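3',5'-nucleoside bisphosphate phosphatase (Chromobacterium violaceum, PDB 2YB1) hydrolyses ribonucleoside 3',5'-bisphosphates to nucleoside 5'-phosphates and orthophosphate with the help of three manganese ions. Local coordinates at residues 65-70 / 171-176. Residues are numbered along the deposited sequence; the frame is centred on the assembly and turned at random.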
loop_
_atom_site.group_PDB
_atom_site.type_symbol
_atom_site.label_atom_id
_atom_site.label_comp_id
_atom_site.label_asym_id
_atom_site.label_seq_id
_atom_site.Cartn_x
_atom_site.Cartn_y
_atom_site.Cartn_z
ATOM N N VAL A 65 -5.374 2.249 0.453
ATOM C CA VAL A 65 -6.133 3.504 0.379
ATOM C C VAL A 65 -5.480 4.643 1.149
ATOM O O VAL A 65 -5.163 4.493 2.329
ATOM C CB VAL A 65 -7.555 3.327 0.949
ATOM C CG1 VAL A 65 -8.391 4.626 0.720
ATOM C CG2 VAL A 65 -8.224 2.090 0.334
ATOM N N SER A 66 -5.285 5.771 0.467
ATOM C CA SER A 66 -4.691 6.973 1.055
ATOM C C SER A 66 -5.719 7.697 1.914
ATOM O O SER A 66 -6.837 7.962 1.465
ATOM C CB SER A 66 -4.211 7.928 -0.046
ATOM O OG SER A 66 -3.337 7.283 -0.969
ATOM N N VAL A 67 -5.315 8.026 3.139
ATOM C CA VAL A 67 -6.195 8.625 4.138
ATOM C C VAL A 67 -5.510 9.833 4.789
ATOM O O VAL A 67 -4.317 9.790 5.096
ATOM C CB VAL A 67 -6.581 7.577 5.235
ATOM C CG1 VAL A 67 -7.202 8.250 6.483
ATOM C CG2 VAL A 67 -7.535 6.535 4.667
ATOM N N SER A 68 -6.257 10.921 4.975
ATOM C CA SER A 68 -5.766 12.013 5.817
ATOM C C SER A 68 -6.513 11.925 7.136
ATOM O O SER A 68 -7.749 11.987 7.172
ATOM C CB SER A 68 -5.975 13.383 5.165
ATOM O OG SER A 68 -5.300 13.475 3.920
ATOM N N TRP A 69 -5.766 11.730 8.211
ATOM C CA TRP A 69 -6.350 11.645 9.542
ATOM C C TRP A 69 -5.682 12.740 10.372
ATOM O O TRP A 69 -4.498 12.640 10.721
ATOM C CB TRP A 69 -6.072 10.249 10.120
ATOM C CG TRP A 69 -6.607 9.976 11.513
ATOM C CD1 TRP A 69 -7.913 9.765 11.873
ATOM C CD2 TRP A 69 -5.834 9.835 12.706
ATOM N NE1 TRP A 69 -7.999 9.520 13.224
ATOM C CE2 TRP A 69 -6.737 9.554 13.758
ATOM C CE3 TRP A 69 -4.466 9.926 12.992
ATOM C CZ2 TRP A 69 -6.314 9.361 15.075
ATOM C CZ3 TRP A 69 -4.043 9.728 14.313
ATOM C CH2 TRP A 69 -4.971 9.454 15.334
ATOM N N GLY A 70 -6.434 13.788 10.691
ATOM C CA GLY A 70 -5.812 14.974 11.262
ATOM C C GLY A 70 -4.702 15.491 10.352
ATOM O O GLY A 70 -4.901 15.644 9.142
ATOM N N ALA A 171 -8.735 10.427 1.439
ATOM C CA ALA A 171 -9.998 9.943 2.001
ATOM C C ALA A 171 -10.054 10.149 3.509
ATOM O O ALA A 171 -9.026 10.284 4.166
ATOM C CB ALA A 171 -10.195 8.470 1.678
ATOM N N SER A 172 -11.259 10.202 4.060
ATOM C CA SER A 172 -11.400 10.124 5.500
ATOM C C SER A 172 -11.149 8.675 5.935
ATOM O O SER A 172 -11.284 7.732 5.134
ATOM C CB SER A 172 -12.793 10.579 5.931
ATOM O OG SER A 172 -13.757 9.579 5.645
ATOM N N LEU A 173 -10.790 8.496 7.199
ATOM C CA LEU A 173 -10.616 7.162 7.752
ATOM C C LEU A 173 -11.929 6.378 7.654
ATOM O O LEU A 173 -11.941 5.213 7.255
ATOM C CB LEU A 173 -10.152 7.252 9.213
ATOM C CG LEU A 173 -9.831 5.946 9.937
ATOM C CD1 LEU A 173 -8.688 5.243 9.223
ATOM C CD2 LEU A 173 -9.467 6.193 11.409
ATOM N N GLU A 174 -13.037 7.025 8.016
ATOM C CA GLU A 174 -14.343 6.381 7.990
ATOM C C GLU A 174 -14.719 5.913 6.582
ATOM O O GLU A 174 -15.231 4.804 6.397
ATOM C CB GLU A 174 -15.419 7.314 8.577
ATOM C CG GLU A 174 -15.265 7.508 10.088
ATOM C CD GLU A 174 -16.040 8.701 10.634
ATOM O OE1 GLU A 174 -16.023 9.774 9.983
ATOM O OE2 GLU A 174 -16.651 8.558 11.721
ATOM N N ASP A 175 -14.457 6.753 5.588
ATOM C CA ASP A 175 -14.736 6.374 4.203
ATOM C C ASP A 175 -13.876 5.206 3.733
ATOM O O ASP A 175 -14.396 4.257 3.148
ATOM C CB ASP A 175 -14.581 7.560 3.259
ATOM C CG ASP A 175 -15.816 8.445 3.229
ATOM O OD1 ASP A 175 -16.877 8.006 3.722
ATOM O OD2 ASP A 175 -15.725 9.564 2.698
ATOM N N ALA A 176 -12.567 5.264 3.985
ATOM C CA ALA A 176 -11.674 4.206 3.506
ATOM C C ALA A 176 -12.050 2.835 4.069
ATOM O O ALA A 176 -12.184 1.865 3.313
ATOM C CB ALA A 176 -10.221 4.531 3.810
HETATM O O HOH W 1 -9.743 10.664 8.526
#
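A176 rests its CB against two valine side chains of strand 59-69, 3.6 Å from V65 CG1 and a tight 3.5 Å from V67 CG2, and so packs the first turn of helix 173-182 against the sheet of the PHP domain. The case illustrates how a single beta bridge can lead a chain straight into a helix packed on the same strand: V67 is bridged with A171, and the helix starts two residues later. The two branches of V67 divide the work. With CG1 anti to the backbone N (chi1 165°), that methyl lies near L173 N and CB, while CG2 meets A176. Farther along the strand, W69 and L173 run side by side and point the same way, L173 CD2 approaching the indole obliquely, 3.9 Å from CD1. Helix 199-211 packs on the same indole, and D208 OD2 from that helix is hydrogen-bonded to W69 NE1.

The polar edge is mostly backbone. S66 O and S68 N flank V67 and pair with the two ends of A171: A171 N donates to S66 O at 3.1 Å and S68 N to A171 O at 3.0 Å. V67 CA adds a CA-H...O contact to that same oxygen. S66 OG is hydrogen-bonded to D40 OD2, and the S66 side chain lies close to the manganese ligand H75 and to R99, which binds substrate. At the helix start, S172 is the N-cap, its OG accepting from D175 N. A water finishes the junction, donating to S68 O and accepting from L173 N, 2.7 Å from each, in the plane of the W69 ring at its edge.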